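Triacylglycerol lipase (Clostridium botulinum, PDB 5AH1) hydrolyses synthetic polyesters and, as a lipase-family esterase, probably triacylglycerols, and binds zinc and potassium ions. Local coordinates at residues K29-E34 against I246-G251; S237-A242 against N361-Y366; P354-T359 against D384-C389. All coordinates share one frame; numbering follows the deposited sequence. Where two conformers were deposited one is given.

Interaction 1 of 3, residues K29-E34 against I246-G251; sequences KIPTLE and ISYTFG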
loop_
_atom_site.group_PDB
_atom_site.type_symbol
_atom_site.label_atom_id
_atom_site.label_comp_id
_atom_site.label_asym_id
_atom_site.label_seq_id
_atom_site.Cartn_x
_atom_site.Cartn_y
_atom_site.Cartn_z
ATOM N N LYS A 29 4.543 -19.491 15.573
ATOM C CA LYS A 29 3.528 -18.634 16.193
ATOM C C LYS A 29 3.729 -17.157 15.864
ATOM O O LYS A 29 4.815 -16.605 16.056
ATOM C CB LYS A 29 3.537 -18.836 17.710
ATOM C CG LYS A 29 2.369 -18.165 18.431
ATOM C CD LYS A 29 2.367 -18.462 19.934
ATOM C CE LYS A 29 2.142 -19.946 20.220
ATOM N NZ LYS A 29 1.984 -20.234 21.679
ATOM N N ILE A 30 2.675 -16.516 15.372
ATOM C CA ILE A 30 2.757 -15.093 15.083
ATOM C C ILE A 30 2.510 -14.335 16.382
ATOM O O ILE A 30 1.482 -14.500 17.030
ATOM C CB ILE A 30 1.792 -14.640 13.982
ATOM C CG1 ILE A 30 2.196 -15.301 12.659
ATOM C CG2 ILE A 30 1.856 -13.124 13.800
ATOM C CD1 ILE A 30 1.211 -15.082 11.530
ATOM N N PRO A 31 3.468 -13.505 16.778
ATOM C CA PRO A 31 3.364 -12.767 18.037
ATOM C C PRO A 31 2.327 -11.659 17.949
ATOM O O PRO A 31 2.037 -11.160 16.859
ATOM C CB PRO A 31 4.764 -12.183 18.205
ATOM C CG PRO A 31 5.305 -12.173 16.800
ATOM C CD PRO A 31 4.738 -13.258 16.083
ATOM N N THR A 32 1.778 -11.300 19.098
ATOM C CA THR A 32 0.883 -10.166 19.219
ATOM C C THR A 32 1.516 -9.244 20.257
ATOM O O THR A 32 2.663 -9.455 20.678
ATOM C CB THR A 32 -0.521 -10.592 19.665
ATOM O OG1 THR A 32 -0.442 -11.194 20.960
ATOM C CG2 THR A 32 -1.140 -11.581 18.671
ATOM N N LEU A 33 0.782 -8.234 20.697
ATOM C CA LEU A 33 1.342 -7.333 21.694
ATOM C C LEU A 33 1.689 -8.026 23.006
ATOM O O LEU A 33 2.523 -7.529 23.762
ATOM C CB LEU A 33 0.409 -6.154 21.949
ATOM C CG LEU A 33 0.447 -5.073 20.871
ATOM C CD1 LEU A 33 -0.594 -4.016 21.183
ATOM C CD2 LEU A 33 1.833 -4.444 20.786
ATOM N N GLU A 34 1.066 -9.176 23.254
ATOM C CA GLU A 34 1.411 -10.014 24.406
ATOM C C GLU A 34 2.879 -10.398 24.384
ATOM O O GLU A 34 3.487 -10.645 25.426
ATOM C CB GLU A 34 0.609 -11.315 24.372
ATOM C CG GLU A 34 -0.789 -11.226 24.892
ATOM C CD GLU A 34 -1.372 -12.599 25.141
ATOM O OE1 GLU A 34 -0.849 -13.582 24.563
ATOM O OE2 GLU A 34 -2.340 -12.695 25.926
ATOM N N ILE A 246 -3.852 -7.183 13.519
ATOM C CA ILE A 246 -3.650 -5.798 13.927
ATOM C C ILE A 246 -2.673 -5.706 15.109
ATOM O O ILE A 246 -1.769 -4.875 15.119
ATOM C CB ILE A 246 -4.987 -5.105 14.290
ATOM C CG1 ILE A 246 -5.948 -5.074 13.098
ATOM C CG2 ILE A 246 -4.733 -3.687 14.791
ATOM C CD1 ILE A 246 -5.555 -4.110 12.025
ATOM N N SER A 247 -2.839 -6.573 16.100
ATOM C CA SER A 247 -1.981 -6.550 17.277
ATOM C C SER A 247 -0.520 -6.819 16.885
ATOM O O SER A 247 0.394 -6.120 17.327
ATOM C CB SER A 247 -2.486 -7.555 18.309
ATOM O OG SER A 247 -1.791 -7.396 19.525
ATOM N N TYR A 248 -0.303 -7.820 16.040
ATOM C CA TYR A 248 1.018 -8.078 15.491
ATOM C C TYR A 248 1.622 -6.831 14.833
ATOM O O TYR A 248 2.791 -6.512 15.052
ATOM C CB TYR A 248 0.961 -9.219 14.469
ATOM C CG TYR A 248 2.220 -9.319 13.645
ATOM C CD1 TYR A 248 3.384 -9.842 14.181
ATOM C CD2 TYR A 248 2.243 -8.876 12.333
ATOM C CE1 TYR A 248 4.549 -9.917 13.437
ATOM C CE2 TYR A 248 3.399 -8.942 11.577
ATOM C CZ TYR A 248 4.549 -9.472 12.135
ATOM O OH TYR A 248 5.699 -9.533 11.362
ATOM N N THR A 249 0.813 -6.127 14.056
ATOM C CA THR A 249 1.316 -4.982 13.325
ATOM C C THR A 249 1.659 -3.804 14.259
ATOM O O THR A 249 2.546 -3.018 13.959
ATOM C CB THR A 249 0.351 -4.583 12.209
ATOM O OG1 THR A 249 0.010 -5.754 11.449
ATOM C CG2 THR A 249 1.006 -3.584 11.294
ATOM N N PHE A 250 0.989 -3.700 15.404
ATOM C CA PHE A 250 1.397 -2.743 16.447
ATOM C C PHE A 250 2.753 -3.141 17.011
ATOM O O PHE A 250 3.585 -2.288 17.305
ATOM C CB PHE A 250 0.373 -2.651 17.581
ATOM C CG PHE A 250 -0.802 -1.775 17.270
ATOM C CD1 PHE A 250 -0.641 -0.425 17.015
ATOM C CD2 PHE A 250 -2.077 -2.296 17.271
ATOM C CE1 PHE A 250 -1.736 0.372 16.743
ATOM C CE2 PHE A 250 -3.167 -1.506 16.996
ATOM C CZ PHE A 250 -3.001 -0.177 16.730
ATOM N N GLY A 251 2.970 -4.437 17.169
ATOM C CA GLY A 251 4.274 -4.948 17.558
ATOM C C GLY A 251 5.357 -4.527 16.575
ATOM O O GLY A 251 6.409 -4.039 16.977
#
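The N-terminal lead-in of this alpha/beta-hydrolase lies across helix 242-257, with I30, P31, T32 and L33 set against S247, Y248, F250 and G251. One hydrogen bond joins the two segments. The backbone N of L33 donates to S247 OG at 2.9 Å, and the bond is nearly straight, with an angle of 166° at the hydrogen. S247 OG stands anti to its own backbone N (chi1 -171°). This carries it off the helix to the loop, where it also meets T32 CB at 3.4 Å.

Packing continues on both sides of this bond. L33 sends its isobutyl end along the helix, and its CD2 comes within 4.0 Å of F250 CB and reaches the backbone at G251, 3.8 Å from G251 N. Beyond the two segments, L33 also packs on L292 of helix 284-292.

At the other end, I30 crosses the Y248 side chain at about a right angle, and I30 CG2 touches Y248 CD1 at 3.6 Å. The P31 ring runs alongside Y248, pointing the same way, with P31 CG 4.0 Å from Y248 CD1. P31 O lies at the ring edge, near its plane, 3.3 Å from Y248 CD1. This carbonyl oxygen is buried by the contact and has no hydrogen-bond partner in the model. The Y248 hydroxyl is held outside the two segments, by I355 O. T32 N bonds to D35 OD2 as the chain turns toward helix 36-42.

The loop thus covers one side of a helix in the connection between strands 221-227 and 327-331, part of the helical surround of an alpha/beta-hydrolase sheet.

Interaction 2 of 3, residues S237-A242 against N361-Y366; sequences SDLMPA and NLMGRY. With K (potassium ion), chain D.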
loop_
_atom_site.group_PDB
_atom_site.type_symbol
_atom_site.label_atom_id
_atom_site.label_comp_id
_atom_site.label_asym_id
_atom_site.label_seq_id
_atom_site.Cartn_x
_atom_site.Cartn_y
_atom_site.Cartn_z
ATOM N N SER A 237 -3.505 -12.370 5.949
ATOM C CA SER A 237 -4.808 -12.034 6.489
ATOM C C SER A 237 -5.690 -13.282 6.582
ATOM O O SER A 237 -6.337 -13.508 7.609
ATOM C CB SER A 237 -5.514 -10.944 5.696
ATOM O OG SER A 237 -6.796 -10.765 6.270
ATOM N N ASP A 238 -5.738 -14.089 5.528
ATOM C CA ASP A 238 -6.582 -15.278 5.532
ATOM C C ASP A 238 -6.331 -16.157 6.769
ATOM O O ASP A 238 -7.264 -16.649 7.393
ATOM C CB ASP A 238 -6.326 -16.140 4.305
ATOM C CG ASP A 238 -6.675 -15.464 2.990
ATOM O OD1 ASP A 238 -7.055 -14.295 2.950
ATOM O OD2 ASP A 238 -6.519 -16.133 1.951
ATOM N N LEU A 239 -5.063 -16.345 7.118
ATOM C CA LEU A 239 -4.679 -17.344 8.094
ATOM C C LEU A 239 -4.797 -16.861 9.555
ATOM O O LEU A 239 -4.809 -17.690 10.466
ATOM C CB LEU A 239 -3.277 -17.910 7.806
ATOM C CG LEU A 239 -2.044 -17.025 8.002
ATOM C CD1 LEU A 239 -1.543 -17.052 9.439
ATOM C CD2 LEU A 239 -0.956 -17.487 7.071
ATOM N N MET A 240 -4.883 -15.541 9.758
ATOM C CA MET A 240 -4.904 -14.919 11.098
ATOM C C MET A 240 -6.281 -14.395 11.478
ATOM O O MET A 240 -6.977 -13.847 10.639
ATOM C CB MET A 240 -3.969 -13.702 11.138
ATOM C CG MET A 240 -2.516 -14.007 11.059
ATOM S SD MET A 240 -1.532 -12.585 11.525
ATOM C CE MET A 240 -1.662 -12.630 13.310
ATOM N N PRO A 241 -6.667 -14.502 12.764
ATOM C CA PRO A 241 -7.771 -13.661 13.236
ATOM C C PRO A 241 -7.419 -12.188 13.046
ATOM O O PRO A 241 -6.263 -11.798 13.237
ATOM C CB PRO A 241 -7.870 -14.008 14.731
ATOM C CG PRO A 241 -7.148 -15.316 14.872
ATOM C CD PRO A 241 -6.056 -15.268 13.857
ATOM N N ALA A 242 -8.400 -11.379 12.657
ATOM C CA ALA A 242 -8.166 -9.972 12.388
ATOM C C ALA A 242 -7.500 -9.235 13.551
ATOM O O ALA A 242 -6.550 -8.474 13.341
ATOM C CB ALA A 242 -9.463 -9.297 12.013
ATOM N N ASN A 361 7.003 -17.689 7.355
ATOM C CA ASN A 361 6.977 -19.137 7.467
ATOM C C ASN A 361 5.538 -19.663 7.475
ATOM O O ASN A 361 5.264 -20.709 6.888
ATOM C CB ASN A 361 7.804 -19.590 8.674
ATOM C CG ASN A 361 9.293 -19.236 8.510
ATOM O OD1 ASN A 361 9.764 -18.993 7.388
ATOM N ND2 ASN A 361 10.023 -19.173 9.621
ATOM N N LEU A 362 4.612 -18.951 8.112
ATOM C CA LEU A 362 3.218 -19.390 8.053
ATOM C C LEU A 362 2.614 -19.253 6.658
ATOM O O LEU A 362 1.966 -20.168 6.180
ATOM C CB LEU A 362 2.354 -18.686 9.116
ATOM C CG LEU A 362 2.561 -19.168 10.562
ATOM C CD1 LEU A 362 1.464 -18.655 11.450
ATOM C CD2 LEU A 362 2.659 -20.704 10.701
ATOM N N MET A 363 2.824 -18.124 5.994
ATOM C CA MET A 363 2.369 -18.009 4.619
ATOM C C MET A 363 3.045 -19.060 3.737
ATOM O O MET A 363 2.452 -19.573 2.799
ATOM C CB MET A 363 2.700 -16.633 4.046
ATOM C CG MET A 363 1.707 -15.542 4.372
ATOM S SD MET A 363 2.081 -13.997 3.486
ATOM C CE MET A 363 3.401 -13.511 4.502
ATOM N N GLY A 364 4.302 -19.366 4.049
ATOM C CA GLY A 364 5.103 -20.269 3.243
ATOM C C GLY A 364 4.676 -21.724 3.301
ATOM O O GLY A 364 5.246 -22.561 2.597
ATOM N N ARG A 365 3.677 -22.030 4.122
ATOM C CA ARG A 365 3.130 -23.385 4.165
ATOM C C ARG A 365 1.608 -23.399 4.224
ATOM O O ARG A 365 0.996 -24.432 4.521
ATOM C CB ARG A 365 3.690 -24.152 5.357
ATOM C CG ARG A 365 3.235 -23.630 6.719
ATOM C CD ARG A 365 4.069 -24.246 7.835
ATOM N NE ARG A 365 5.466 -23.870 7.657
ATOM C CZ ARG A 365 6.503 -24.534 8.145
ATOM N NH1 ARG A 365 6.309 -25.635 8.863
ATOM N NH2 ARG A 365 7.734 -24.088 7.902
ATOM N N TYR A 366 0.993 -22.255 3.939
ATOM C CA TYR A 366 -0.460 -22.133 4.019
ATOM C C TYR A 366 -1.129 -22.455 2.688
ATOM O O TYR A 366 -0.904 -21.775 1.684
ATOM C CB TYR A 366 -0.856 -20.729 4.464
ATOM C CG TYR A 366 -2.350 -20.525 4.620
ATOM C CD1 TYR A 366 -2.994 -20.880 5.785
ATOM C CD2 TYR A 366 -3.111 -19.985 3.609
ATOM C CE1 TYR A 366 -4.363 -20.700 5.934
ATOM C CE2 TYR A 366 -4.467 -19.785 3.742
ATOM C CZ TYR A 366 -5.089 -20.142 4.903
ATOM O OH TYR A 366 -6.441 -19.924 5.039
HETATM K K K D . -8.599 -14.697 8.684
#
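L239 meets L362, M363 and Y366 where two short helices of the alpha/beta-hydrolase fold, 235-239 and 357-363, come together beside a potassium site. L239 CB sits over one face of the Y366 ring in a CH-pi contact. L239 CB is 3.9 Å from the centroid of the Y366 ring and 29° off the normal. The L239 side chain then bends toward the second helix, because CG lies between the backbone N and the carbonyl carbon (chi1 69°), the crowded position. Its two methyls divide the work. L239 CD1 reaches L362 CD1 at 4.0 Å, the two side chains crossing at about a right angle. L239 CD2 comes near the backbone, 4.0 Å from M363 N. D238 CB adds a looser touch, 3.9 Å from Y366 OH.

Farther out, D238 and M363 have further partners. The carboxylate of D238 turns away from the tyrosine: its OD2 makes a hydrogen bond with T310 and a salt bridge with R368, which probably helps to fix D238. M363 also packs on T235 and L236.

In the same turn of chain, the potassium ion is bound by three backbone carbonyls: S237 O at 2.8 Å, D238 O at 2.7 Å and M240 O at 2.7 Å. S237 O does double duty, since it also accepts a hydrogen bond from M240 N at 3.3 Å.

Interaction 3 of 3, residues P354-T359 against D384-C389; sequences PIFYPT and DGVVNC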
loop_
_atom_site.group_PDB
_atom_site.type_symbol
_atom_site.label_atom_id
_atom_site.label_comp_id
_atom_site.label_asym_id
_atom_site.label_seq_id
_atom_site.Cartn_x
_atom_site.Cartn_y
_atom_site.Cartn_z
ATOM N N PRO A 354 13.946 -10.272 10.944
ATOM C CA PRO A 354 13.518 -11.340 11.866
ATOM C C PRO A 354 12.067 -11.211 12.355
ATOM O O PRO A 354 11.437 -12.225 12.651
ATOM C CB PRO A 354 14.524 -11.223 13.013
ATOM C CG PRO A 354 15.756 -10.683 12.335
ATOM C CD PRO A 354 15.249 -9.704 11.342
ATOM N N ILE A 355 11.528 -9.996 12.380
ATOM C CA ILE A 355 10.135 -9.776 12.768
ATOM C C ILE A 355 9.157 -10.479 11.818
ATOM O O ILE A 355 8.025 -10.779 12.195
ATOM C CB ILE A 355 9.793 -8.244 12.851
ATOM C CG1 ILE A 355 8.484 -7.999 13.587
ATOM C CG2 ILE A 355 9.644 -7.617 11.482
ATOM C CD1 ILE A 355 8.511 -8.370 15.009
ATOM N N PHE A 356 9.612 -10.764 10.603
ATOM C CA PHE A 356 8.778 -11.411 9.587
ATOM C C PHE A 356 9.072 -12.908 9.468
ATOM O O PHE A 356 8.531 -13.571 8.601
ATOM C CB PHE A 356 9.000 -10.770 8.203
ATOM C CG PHE A 356 8.560 -9.336 8.098
ATOM C CD1 PHE A 356 7.392 -8.903 8.689
ATOM C CD2 PHE A 356 9.326 -8.427 7.387
ATOM C CE1 PHE A 356 6.994 -7.585 8.578
ATOM C CE2 PHE A 356 8.934 -7.105 7.273
ATOM C CZ PHE A 356 7.770 -6.684 7.876
ATOM N N TYR A 357 9.935 -13.460 10.311
ATOM C CA TYR A 357 10.145 -14.905 10.247
ATOM C C TYR A 357 8.832 -15.693 10.422
ATOM O O TYR A 357 8.531 -16.577 9.627
ATOM C CB TYR A 357 11.171 -15.382 11.272
ATOM C CG TYR A 357 12.624 -15.015 11.027
ATOM C CD1 TYR A 357 13.056 -14.424 9.845
ATOM C CD2 TYR A 357 13.576 -15.292 11.999
ATOM C CE1 TYR A 357 14.393 -14.106 9.655
ATOM C CE2 TYR A 357 14.904 -14.977 11.816
ATOM C CZ TYR A 357 15.313 -14.402 10.649
ATOM O OH TYR A 357 16.647 -14.102 10.495
ATOM N N PRO A 358 8.038 -15.377 11.455
ATOM C CA PRO A 358 6.853 -16.225 11.628
ATOM C C PRO A 358 5.794 -16.003 10.553
ATOM O O PRO A 358 5.113 -16.953 10.148
ATOM C CB PRO A 358 6.325 -15.821 13.009
ATOM C CG PRO A 358 6.889 -14.488 13.270
ATOM C CD PRO A 358 8.224 -14.438 12.569
ATOM N N THR A 359 5.653 -14.767 10.086
ATOM C CA THR A 359 4.671 -14.453 9.068
ATOM C C THR A 359 5.073 -15.088 7.736
ATOM O O THR A 359 4.239 -15.690 7.053
ATOM C CB THR A 359 4.480 -12.937 8.933
ATOM O OG1 THR A 359 5.751 -12.310 8.751
ATOM C CG2 THR A 359 3.828 -12.373 10.193
ATOM N N ASP A 384 7.355 -12.051 0.818
ATOM C CA ASP A 384 8.318 -11.035 1.264
ATOM C C ASP A 384 8.199 -10.745 2.759
ATOM O O ASP A 384 8.695 -9.721 3.243
ATOM C CB ASP A 384 8.164 -9.736 0.458
ATOM C CG ASP A 384 6.848 -9.025 0.727
ATOM O OD1 ASP A 384 6.057 -9.510 1.579
ATOM O OD2 ASP A 384 6.580 -8.000 0.066
ATOM N N GLY A 385 7.524 -11.648 3.474
ATOM C CA GLY A 385 7.251 -11.488 4.892
ATOM C C GLY A 385 5.828 -11.042 5.189
ATOM O O GLY A 385 5.324 -11.251 6.301
ATOM N N VAL A 386 5.169 -10.419 4.209
ATOM C CA VAL A 386 3.832 -9.850 4.401
ATOM C C VAL A 386 2.857 -10.235 3.287
ATOM O O VAL A 386 1.694 -10.519 3.576
ATOM C CB VAL A 386 3.896 -8.309 4.598
ATOM C CG1 VAL A 386 2.526 -7.726 4.822
ATOM C CG2 VAL A 386 4.797 -7.963 5.763
ATOM N N VAL A 387 3.340 -10.262 2.049
ATOM C CA VAL A 387 2.492 -10.514 0.889
ATOM C C VAL A 387 3.073 -11.614 0.010
ATOM O O VAL A 387 4.247 -11.596 -0.332
ATOM C CB VAL A 387 2.291 -9.228 0.039
ATOM C CG1 VAL A 387 1.399 -9.487 -1.148
ATOM C CG2 VAL A 387 1.703 -8.110 0.901
ATOM N N ASN A 388 2.218 -12.554 -0.390
ATOM C CA ASN A 388 2.627 -13.610 -1.314
ATOM C C ASN A 388 3.117 -13.006 -2.629
ATOM O O ASN A 388 2.473 -12.115 -3.166
ATOM C CB ASN A 388 1.454 -14.544 -1.604
ATOM C CG ASN A 388 0.644 -14.873 -0.360
ATOM O OD1 ASN A 388 -0.125 -14.040 0.108
ATOM N ND2 ASN A 388 0.828 -16.073 0.189
ATOM N N CYS A 389 4.221 -13.513 -3.170
ATOM C CA CYS A 389 4.774 -12.974 -4.401
ATOM C C CYS A 389 3.810 -13.051 -5.563
ATOM O O CYS A 389 3.723 -12.117 -6.360
ATOM C CB CYS A 389 6.088 -13.672 -4.760
ATOM S SG CYS A 389 7.389 -13.480 -3.548
#
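F356 and T359 of segment 354-359, which runs into helix 357-363, close on G385 and V386 of the loop that leads to strand 403-405. The tight part is at G385. This residue has no side chain, and F356 CB settles 3.8 Å from G385 CA. T359 OG1 lies 2.7 Å from G385 O and 3.1 Å from F356 O, so one hydroxyl lies within hydrogen-bonding distance of a carbonyl in each segment. Its single proton can serve only one at a time. With chi1 at 52°, OG1 is tucked in against the T359 backbone and faces both oxygens.

The F356 ring is covered on both faces. V386 CG2 stands over one in a CH-pi contact, 4.0 Å from the centroid of the F356 ring and 28° off the normal. I355 CG2 covers the opposite face from within the same segment. The contact is looser toward D384, whose carbonyl O approaches F356 CD2 no closer than 4.4 Å. V386 is also the one touching residue that remains partly exposed.

The glycine is held by an Asx turn. D384 OD1 accepts from V386 N and V387 N, which come from opposite faces of the carboxylate plane. D384 OD2 bonds to T333 OG1 and H426 ND1. The aspartate-histidine pairing is consistent with that of an alpha/beta-hydrolase catalytic triad.

Y248 of helix 242-257 packs on F356 and T359. On the loop side, V386 O bonds to T234 OG1 and N388 OD1 to T235 N, at the start of helix 235-239, which follows strand 221-227. T333, the partner of D384, follows strand 327-331.

From the N terminus, interaction 1 closes first, bringing the lead-in loop 29-34 back to helix 242-257 across more than 200 residues. Interaction 2 opens inside that span, at 237-242, and closes beyond it at 361-366, so the two cross. Interaction 3 opens at 354-359, after interaction 1 has closed, and ends at 384-389. It crosses interaction 2, and both use helix 357-363. All three touch one another. I30 packs on L362 and M240, K29 O lies against P358 CB, and M363 lies against G385 and V386. Together they join the N-terminal lead-in, three helices and the loop before strand 403-405.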